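Local coordinates for XAC2610 protein (Xanthomonas axonopodis pv. citri, PDB 4QTQ) that binds calcium and probably serves as an immunity protein that inhibits a peptidoglycan hydrolase linked to bacterial killing by a type IV secretion system, at residues Lys89-Thr97 with Glu105-Lys113; Lys6-Leu15 with Val72-Pro82. All coordinates share one frame; numbering follows the deposited sequence.

Contact 1 of 2, residues Lys89-Thr97 with Glu105-Lys113; sequences KNRHSIILT and EDVVVWSGK. With CA (calcium ion), chain B.
Arg-91 lays CD and its guanidinium over the six-membered ring of Trp-110, offset toward its rim. CD sits 4.0 Å from the centroid of that Trp-110 ring, a CH-pi contact, and the guanidinium continues outward 18° from parallel with the ring, NH1 passing above CH2. A bend at chi3 (60°) turns the group flat against the indole, whose other end is tied by a weak bond from Trp-110 NE1 to Gly-112 O. The O of His-92, buried beside Trp-110 CB, has no polar partner. Ser-93 O takes the Trp-110 N-H at 2.8 Å in an almost straight bond, while Ser-93 OG bonds the carbonyl of Tyr-71 and the N of Asp-73. From here the axes of strands 94-97 and 106-112 come within 4.7 Å, antiparallel. Ile-94 and Val-109 form a non-hydrogen-bonded pair, their side chains barely touching, on the same face as Leu-96, whose CD2 lies alongside CG2 of Val-107 at 4.0 Å. On the other face, Ile-95 packs CB to CB against Val-108, and reciprocal backbone hydrogen bonds join the two. The Thr-97 O to Asp-106 N bond is less regular: the N-H comes from well above the carbonyl plane. Thr-97 OG1 bonds the carbonyl of Gly-81. The Asp-106 carboxylate holds the calcium ion bidentately, OD1 and OD2 each 2.6 Å from the metal, and OD2 also accepts from Ile-99 N. Asp-98, Asn-100, Asp-102, the His-104 carbonyl and a water complete the site, which resembles an EF-hand-like calcium loop, here set between two hairpin strands instead of two helices.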
loop_
_atom_site.group_PDB
_atom_site.type_symbol
_atom_site.label_atom_id
_atom_site.label_comp_id
_atom_site.label_asym_id
_atom_site.label_seq_id
_atom_site.Cartn_x
_atom_site.Cartn_y
_atom_site.Cartn_z
ATOM N N LYS A 89 -11.260 -3.545 0.356
ATOM C CA LYS A 89 -11.409 -3.232 -1.064
ATOM C C LYS A 89 -11.516 -1.719 -1.289
ATOM O O LYS A 89 -11.683 -1.264 -2.420
ATOM C CB LYS A 89 -12.623 -3.967 -1.630
ATOM C CG LYS A 89 -12.444 -5.475 -1.571
ATOM C CD LYS A 89 -13.652 -6.241 -2.073
ATOM C CE LYS A 89 -13.406 -7.737 -1.955
ATOM N NZ LYS A 89 -14.552 -8.554 -2.439
ATOM N N ASN A 90 -11.404 -0.949 -0.206
ATOM C CA ASN A 90 -11.342 0.508 -0.284
ATOM C C ASN A 90 -9.944 0.984 -0.630
ATOM O O ASN A 90 -8.970 0.234 -0.558
ATOM C CB ASN A 90 -11.751 1.148 1.050
ATOM C CG ASN A 90 -13.251 1.172 1.258
ATOM O OD1 ASN A 90 -14.019 1.374 0.317
ATOM N ND2 ASN A 90 -13.677 0.984 2.506
ATOM N N ARG A 91 -9.875 2.252 -1.003
ATOM C CA ARG A 91 -8.634 2.950 -1.239
ATOM C C ARG A 91 -8.623 4.091 -0.241
ATOM O O ARG A 91 -9.598 4.822 -0.127
ATOM C CB ARG A 91 -8.617 3.483 -2.666
ATOM C CG ARG A 91 -7.435 4.374 -3.022
ATOM C CD ARG A 91 -7.667 5.080 -4.352
ATOM N NE ARG A 91 -8.865 5.921 -4.332
ATOM C CZ ARG A 91 -9.366 6.565 -5.385
ATOM N NH1 ARG A 91 -8.777 6.488 -6.577
ATOM N NH2 ARG A 91 -10.465 7.297 -5.245
ATOM N N HIS A 92 -7.537 4.215 0.509
ATOM C CA HIS A 92 -7.370 5.300 1.472
ATOM C C HIS A 92 -6.059 5.990 1.183
ATOM O O HIS A 92 -5.165 5.381 0.615
ATOM C CB HIS A 92 -7.373 4.770 2.911
ATOM C CG HIS A 92 -8.730 4.387 3.413
ATOM N ND1 HIS A 92 -9.315 3.173 3.123
ATOM C CD2 HIS A 92 -9.613 5.053 4.193
ATOM C CE1 HIS A 92 -10.501 3.109 3.698
ATOM N NE2 HIS A 92 -10.707 4.237 4.351
ATOM N N SER A 93 -5.950 7.259 1.577
ATOM C CA SER A 93 -4.700 8.019 1.398
ATOM C C SER A 93 -3.573 7.563 2.346
ATOM O O SER A 93 -2.406 7.489 1.945
ATOM C CB SER A 93 -4.952 9.513 1.601
ATOM O OG SER A 93 -5.828 10.018 0.615
ATOM N N ILE A 94 -3.925 7.277 3.605
ATOM C CA ILE A 94 -2.928 6.980 4.638
ATOM C C ILE A 94 -3.422 5.817 5.480
ATOM O O ILE A 94 -4.462 5.930 6.137
ATOM C CB ILE A 94 -2.671 8.205 5.543
ATOM C CG1 ILE A 94 -1.979 9.318 4.751
ATOM C CG2 ILE A 94 -1.830 7.815 6.765
ATOM C CD1 ILE A 94 -1.993 10.658 5.445
ATOM N N ILE A 95 -2.670 4.718 5.437
ATOM C CA ILE A 95 -3.048 3.418 6.045
ATOM C C ILE A 95 -2.031 2.957 7.118
ATOM O O ILE A 95 -0.823 2.861 6.866
ATOM C CB ILE A 95 -3.139 2.338 4.941
ATOM C CG1 ILE A 95 -4.281 2.668 3.964
ATOM C CG2 ILE A 95 -3.282 0.925 5.523
ATOM C CD1 ILE A 95 -3.940 2.369 2.516
ATOM N N LEU A 96 -2.548 2.686 8.308
ATOM C CA LEU A 96 -1.800 2.136 9.443
ATOM C C LEU A 96 -2.164 0.654 9.603
ATOM O O LEU A 96 -3.320 0.299 9.847
ATOM C CB LEU A 96 -2.148 2.895 10.725
ATOM C CG LEU A 96 -2.277 4.415 10.645
ATOM C CD1 LEU A 96 -2.843 4.959 11.948
ATOM C CD2 LEU A 96 -0.936 5.048 10.341
ATOM N N THR A 97 -1.169 -0.210 9.433
ATOM C CA THR A 97 -1.387 -1.639 9.334
ATOM C C THR A 97 -0.041 -2.327 9.529
ATOM O O THR A 97 0.987 -1.825 9.065
ATOM C CB THR A 97 -1.984 -2.013 7.955
ATOM O OG1 THR A 97 -2.388 -3.381 7.958
ATOM C CG2 THR A 97 -0.969 -1.792 6.814
ATOM N N GLU A 105 2.459 -1.326 14.061
ATOM C CA GLU A 105 1.900 -0.843 12.817
ATOM C C GLU A 105 2.979 -0.195 11.963
ATOM O O GLU A 105 3.913 0.450 12.464
ATOM C CB GLU A 105 0.774 0.165 13.017
ATOM C CG GLU A 105 -0.563 -0.447 13.365
ATOM C CD GLU A 105 -0.753 -0.534 14.851
ATOM O OE1 GLU A 105 0.267 -0.556 15.582
ATOM O OE2 GLU A 105 -1.921 -0.579 15.288
ATOM N N ASP A 106 2.829 -0.421 10.669
ATOM C CA ASP A 106 3.613 0.206 9.641
ATOM C C ASP A 106 2.702 1.203 8.927
ATOM O O ASP A 106 1.525 1.332 9.264
ATOM C CB ASP A 106 4.118 -0.877 8.697
ATOM C CG ASP A 106 4.776 -2.025 9.447
ATOM O OD1 ASP A 106 5.755 -1.769 10.192
ATOM O OD2 ASP A 106 4.310 -3.179 9.320
ATOM N N VAL A 107 3.236 1.910 7.933
ATOM C CA VAL A 107 2.494 2.986 7.304
ATOM C C VAL A 107 2.568 2.881 5.780
ATOM O O VAL A 107 3.635 2.599 5.206
ATOM C CB VAL A 107 2.984 4.377 7.782
ATOM C CG1 VAL A 107 2.194 5.500 7.110
ATOM C CG2 VAL A 107 2.879 4.478 9.287
ATOM N N VAL A 108 1.413 3.074 5.152
ATOM C CA VAL A 108 1.281 3.017 3.704
ATOM C C VAL A 108 0.634 4.314 3.247
ATOM O O VAL A 108 -0.402 4.732 3.772
ATOM C CB VAL A 108 0.422 1.815 3.248
ATOM C CG1 VAL A 108 0.279 1.808 1.734
ATOM C CG2 VAL A 108 1.005 0.507 3.738
ATOM N N VAL A 109 1.247 4.951 2.262
ATOM C CA VAL A 109 0.825 6.263 1.824
ATOM C C VAL A 109 0.524 6.236 0.314
ATOM O O VAL A 109 1.315 5.710 -0.475
ATOM C CB VAL A 109 1.917 7.285 2.182
ATOM C CG1 VAL A 109 1.678 8.612 1.507
ATOM C CG2 VAL A 109 1.984 7.466 3.701
ATOM N N TRP A 110 -0.632 6.775 -0.072
ATOM C CA TRP A 110 -0.987 6.890 -1.484
ATOM C C TRP A 110 -0.172 8.034 -2.053
ATOM O O TRP A 110 -0.515 9.203 -1.864
ATOM C CB TRP A 110 -2.488 7.117 -1.658
ATOM C CG TRP A 110 -2.906 7.362 -3.103
ATOM C CD1 TRP A 110 -2.142 7.186 -4.227
ATOM C CD2 TRP A 110 -4.188 7.821 -3.563
ATOM N NE1 TRP A 110 -2.860 7.538 -5.351
ATOM C CE2 TRP A 110 -4.123 7.913 -4.974
ATOM C CE3 TRP A 110 -5.378 8.192 -2.916
ATOM C CZ2 TRP A 110 -5.192 8.352 -5.741
ATOM C CZ3 TRP A 110 -6.442 8.628 -3.681
ATOM C CH2 TRP A 110 -6.341 8.705 -5.084
ATOM N N SER A 111 0.925 7.693 -2.729
ATOM C CA SER A 111 1.920 8.679 -3.164
ATOM C C SER A 111 2.020 8.885 -4.679
ATOM O O SER A 111 2.673 9.821 -5.120
ATOM C CB SER A 111 3.301 8.284 -2.652
ATOM O OG SER A 111 3.676 7.007 -3.150
ATOM N N GLY A 112 1.400 8.027 -5.480
ATOM C CA GLY A 112 1.554 8.137 -6.931
ATOM C C GLY A 112 0.396 7.517 -7.656
ATOM O O GLY A 112 -0.567 7.066 -7.029
ATOM N N LYS A 113 0.500 7.484 -8.977
ATOM C CA LYS A 113 -0.481 6.818 -9.809
ATOM C C LYS A 113 0.217 5.939 -10.850
ATOM O O LYS A 113 -0.076 6.003 -12.030
ATOM C CB LYS A 113 -1.425 7.852 -10.450
ATOM C CG LYS A 113 -2.333 8.515 -9.418
ATOM C CD LYS A 113 -3.511 9.241 -10.037
ATOM C CE LYS A 113 -3.035 10.312 -10.991
ATOM N NZ LYS A 113 -4.082 11.352 -11.142
HETATM CA CA CA B . 5.362 -3.879 11.609
HETATM O O HOH W 1 7.503 -3.186 12.129
#

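Contact 2 of 2, residues Lys6-Leu15 with Val72-Pro82; sequences KMPSTANAKL and VDSNSTFYHGP
Asn-12 pushes its amide into the hollow of the turn at Asp-73 to Ser-76. With CG beside the backbone N (chi1 -69°), OD1 of Asn-12 reaches Thr-77 N at 2.8 Å, and the rest of the amide rests against the Asn-75 peptide. Thr-77 answers with OG1, which accepts from Ala-13 N at 3.1 Å and donates to Asp-73 O at 2.6 Å. That carbonyl also takes Ser-76 N from the opposite face of its plane, so Asp-73 O serves both the type I turn and the threonine; an Asx turn from Asp-73 OD1 to Asn-75 N lies in the same bend. Ser-74 CB is a small bump between Ala-13 O and Lys-14 CB. Past the turn, paired backbone bonds join Ala-11 to Phe-78 and Ser-9 to His-80. The methyl of Ala-13 meets the Phe-78 ring at its edge, CB to CE2 4.2 Å, while Thr-77 CG2 lies over one face of that ring, toward its rim. On the other side of the strands Thr-10 CG2 touches the Tyr-79 edge at CD1, 3.7 Å away, and Pro-8 CB packs near CE1 of the same ring. Tyr-79 OH is anchored to Pro-82 O by a 2.7 Å bond on a carbonyl lone pair. Strand 9-11 is one of two outer strands of a mixed sheet, with strand 78-80 between it and 94-97; Phe-78 also leans on Ala-23 of strand 20-25 and Ile-94, and Leu-15 on Cys-47 of strand 44-47.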
loop_
_atom_site.group_PDB
_atom_site.type_symbol
_atom_site.label_atom_id
_atom_site.label_comp_id
_atom_site.label_asym_id
_atom_site.label_seq_id
_atom_site.Cartn_x
_atom_site.Cartn_y
_atom_site.Cartn_z
ATOM N N LYS A 6 -8.744 -6.520 17.213
ATOM C CA LYS A 6 -8.114 -5.948 15.972
ATOM C C LYS A 6 -9.131 -5.242 15.052
ATOM O O LYS A 6 -9.028 -5.332 13.825
ATOM C CB LYS A 6 -7.371 -7.051 15.187
ATOM C CG LYS A 6 -6.031 -7.479 15.773
ATOM C CD LYS A 6 -6.172 -8.342 17.018
ATOM C CE LYS A 6 -4.825 -8.906 17.447
ATOM N NZ LYS A 6 -4.937 -9.826 18.613
ATOM N N MET A 7 -10.091 -4.524 15.637
ATOM C CA MET A 7 -11.183 -3.924 14.863
ATOM C C MET A 7 -10.663 -2.796 13.966
ATOM O O MET A 7 -9.865 -1.975 14.415
ATOM C CB MET A 7 -12.267 -3.375 15.793
ATOM C CG MET A 7 -13.034 -4.436 16.567
ATOM S SD MET A 7 -14.048 -3.739 17.889
ATOM C CE MET A 7 -14.858 -2.369 17.057
ATOM N N PRO A 8 -11.111 -2.748 12.697
ATOM C CA PRO A 8 -10.646 -1.687 11.814
ATOM C C PRO A 8 -11.355 -0.372 12.111
ATOM O O PRO A 8 -12.553 -0.379 12.392
ATOM C CB PRO A 8 -11.029 -2.200 10.430
ATOM C CG PRO A 8 -12.264 -2.991 10.673
ATOM C CD PRO A 8 -12.091 -3.622 12.028
ATOM N N SER A 9 -10.613 0.736 12.064
ATOM C CA SER A 9 -11.189 2.071 12.249
ATOM C C SER A 9 -10.761 3.000 11.116
ATOM O O SER A 9 -9.703 2.812 10.514
ATOM C CB SER A 9 -10.803 2.655 13.615
ATOM O OG SER A 9 -9.411 2.882 13.730
ATOM N N THR A 10 -11.603 3.986 10.809
ATOM C CA THR A 10 -11.321 4.945 9.738
ATOM C C THR A 10 -11.670 6.375 10.153
ATOM O O THR A 10 -12.290 6.612 11.191
ATOM C CB THR A 10 -12.102 4.612 8.443
ATOM O OG1 THR A 10 -13.484 4.955 8.601
ATOM C CG2 THR A 10 -11.984 3.138 8.094
ATOM N N ALA A 11 -11.268 7.326 9.322
ATOM C CA ALA A 11 -11.599 8.724 9.545
ATOM C C ALA A 11 -11.333 9.507 8.280
ATOM O O ALA A 11 -10.475 9.134 7.471
ATOM C CB ALA A 11 -10.784 9.294 10.696
ATOM N N ASN A 12 -12.075 10.590 8.111
ATOM C CA ASN A 12 -11.893 11.477 6.972
ATOM C C ASN A 12 -11.579 12.886 7.439
ATOM O O ASN A 12 -11.938 13.271 8.544
ATOM C CB ASN A 12 -13.141 11.469 6.092
ATOM C CG ASN A 12 -13.346 10.144 5.376
ATOM O OD1 ASN A 12 -12.391 9.461 5.003
ATOM N ND2 ASN A 12 -14.599 9.783 5.169
ATOM N N ALA A 13 -10.898 13.639 6.587
ATOM C CA ALA A 13 -10.464 14.987 6.910
ATOM C C ALA A 13 -10.100 15.708 5.628
ATOM O O ALA A 13 -9.836 15.067 4.628
ATOM C CB ALA A 13 -9.263 14.943 7.842
ATOM N N LYS A 14 -10.117 17.037 5.668
ATOM C CA LYS A 14 -9.604 17.865 4.572
ATOM C C LYS A 14 -8.606 18.903 5.086
ATOM O O LYS A 14 -8.684 19.361 6.231
ATOM C CB LYS A 14 -10.733 18.545 3.785
ATOM C CG LYS A 14 -11.572 19.536 4.570
ATOM C CD LYS A 14 -12.864 19.869 3.826
ATOM C CE LYS A 14 -13.935 18.806 4.055
ATOM N NZ LYS A 14 -15.060 18.901 3.079
ATOM N N LEU A 15 -7.657 19.252 4.227
ATOM C CA LEU A 15 -6.655 20.248 4.557
ATOM C C LEU A 15 -7.349 21.571 4.860
ATOM O O LEU A 15 -8.071 22.114 4.014
ATOM C CB LEU A 15 -5.661 20.408 3.401
ATOM C CG LEU A 15 -4.810 19.163 3.129
ATOM C CD1 LEU A 15 -4.217 19.210 1.733
ATOM C CD2 LEU A 15 -3.726 19.014 4.188
ATOM N N VAL A 72 -4.469 13.208 -1.143
ATOM C CA VAL A 72 -5.349 13.362 0.021
ATOM C C VAL A 72 -6.818 13.277 -0.406
ATOM O O VAL A 72 -7.370 14.211 -1.000
ATOM C CB VAL A 72 -5.098 14.722 0.719
ATOM C CG1 VAL A 72 -6.003 14.893 1.936
ATOM C CG2 VAL A 72 -3.637 14.849 1.122
ATOM N N ASP A 73 -7.442 12.147 -0.111
ATOM C CA ASP A 73 -8.842 11.935 -0.432
ATOM C C ASP A 73 -9.643 12.277 0.812
ATOM O O ASP A 73 -9.636 11.531 1.806
ATOM C CB ASP A 73 -9.065 10.485 -0.866
ATOM C CG ASP A 73 -10.496 10.204 -1.297
ATOM O OD1 ASP A 73 -11.404 11.046 -1.072
ATOM O OD2 ASP A 73 -10.713 9.107 -1.852
ATOM N N SER A 74 -10.330 13.415 0.760
ATOM C CA SER A 74 -11.130 13.872 1.887
ATOM C C SER A 74 -12.373 13.005 2.135
ATOM O O SER A 74 -13.005 13.146 3.173
ATOM C CB SER A 74 -11.537 15.341 1.714
ATOM O OG SER A 74 -12.526 15.458 0.707
ATOM N N ASN A 75 -12.701 12.115 1.199
ATOM C CA ASN A 75 -13.804 11.157 1.358
ATOM C C ASN A 75 -13.348 9.734 1.759
ATOM O O ASN A 75 -14.190 8.851 1.976
ATOM C CB ASN A 75 -14.636 11.131 0.063
ATOM C CG ASN A 75 -15.229 12.495 -0.268
ATOM O OD1 ASN A 75 -15.119 12.992 -1.388
ATOM N ND2 ASN A 75 -15.840 13.115 0.717
ATOM N N SER A 76 -12.027 9.520 1.859
ATOM C CA SER A 76 -11.456 8.239 2.300
ATOM C C SER A 76 -9.993 8.424 2.773
ATOM O O SER A 76 -9.039 7.944 2.156
ATOM C CB SER A 76 -11.545 7.206 1.176
ATOM O OG SER A 76 -11.374 5.892 1.677
ATOM N N THR A 77 -9.827 9.109 3.892
ATOM C CA THR A 77 -8.523 9.646 4.234
ATOM C C THR A 77 -7.640 8.653 4.995
ATOM O O THR A 77 -6.539 8.330 4.538
ATOM C CB THR A 77 -8.666 10.964 5.016
ATOM O OG1 THR A 77 -9.693 11.766 4.412
ATOM C CG2 THR A 77 -7.344 11.731 5.017
ATOM N N PHE A 78 -8.134 8.151 6.126
ATOM C CA PHE A 78 -7.342 7.284 7.006
ATOM C C PHE A 78 -8.004 5.947 7.248
ATOM O O PHE A 78 -9.224 5.863 7.449
ATOM C CB PHE A 78 -7.134 7.921 8.377
ATOM C CG PHE A 78 -6.497 9.271 8.337
ATOM C CD1 PHE A 78 -5.128 9.398 8.164
ATOM C CD2 PHE A 78 -7.256 10.418 8.516
ATOM C CE1 PHE A 78 -4.530 10.650 8.139
ATOM C CE2 PHE A 78 -6.662 11.667 8.511
ATOM C CZ PHE A 78 -5.298 11.784 8.320
ATOM N N TYR A 79 -7.180 4.906 7.264
ATOM C CA TYR A 79 -7.618 3.574 7.642
ATOM C C TYR A 79 -6.599 2.945 8.594
ATOM O O TYR A 79 -5.383 3.045 8.397
ATOM C CB TYR A 79 -7.842 2.716 6.397
ATOM C CG TYR A 79 -8.104 1.247 6.670
ATOM C CD1 TYR A 79 -9.394 0.769 6.944
ATOM C CD2 TYR A 79 -7.052 0.331 6.648
ATOM C CE1 TYR A 79 -9.617 -0.578 7.185
ATOM C CE2 TYR A 79 -7.264 -1.011 6.885
ATOM C CZ TYR A 79 -8.535 -1.467 7.148
ATOM O OH TYR A 79 -8.687 -2.813 7.378
ATOM N N HIS A 80 -7.107 2.314 9.639
ATOM C CA HIS A 80 -6.293 1.595 10.599
ATOM C C HIS A 80 -6.902 0.209 10.732
ATOM O O HIS A 80 -8.044 0.059 11.152
ATOM C CB HIS A 80 -6.276 2.356 11.930
ATOM C CG HIS A 80 -5.392 1.753 12.983
ATOM N ND1 HIS A 80 -5.466 2.129 14.308
ATOM C CD2 HIS A 80 -4.434 0.801 12.918
ATOM C CE1 HIS A 80 -4.584 1.441 15.011
ATOM N NE2 HIS A 80 -3.947 0.624 14.192
ATOM N N GLY A 81 -6.154 -0.801 10.313
ATOM C CA GLY A 81 -6.643 -2.166 10.339
ATOM C C GLY A 81 -5.830 -3.076 9.451
ATOM O O GLY A 81 -4.840 -2.637 8.843
ATOM N N PRO A 82 -6.242 -4.350 9.354
ATOM C CA PRO A 82 -5.489 -5.294 8.542
ATOM C C PRO A 82 -5.766 -5.135 7.039
ATOM O O PRO A 82 -6.795 -4.551 6.641
ATOM C CB PRO A 82 -5.971 -6.661 9.056
ATOM C CG PRO A 82 -7.272 -6.411 9.769
ATOM C CD PRO A 82 -7.509 -4.929 9.837
HETATM O O HOH W 2 -15.227 16.006 1.161
#

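Overall arrangement
From the N terminus, residues 6-15 form the edge of the mixed sheet; the chain then builds the strands from 20-25 to 63-65 before 72-82, which opens on the end of strand 70-73, returns beside its start, so contact 2 closes a long loop of 56 residues. Contact 1 follows in series, closing the short calcium-binding loop between strands 94-97 and 106-112. The two neither nest nor cross. Their centres lie about 9 Å apart, and strand 78-80, parallel to 94-97, joins them within one sheet. Side chains reinforce the seam: His-80 NE2 meets Glu-105 OE2 at 2.6 Å, a probable hydrogen bond, and Ser-76 OG similarly meets Arg-91 O. Together they connect the N-terminal edge to the metal-bearing hairpin.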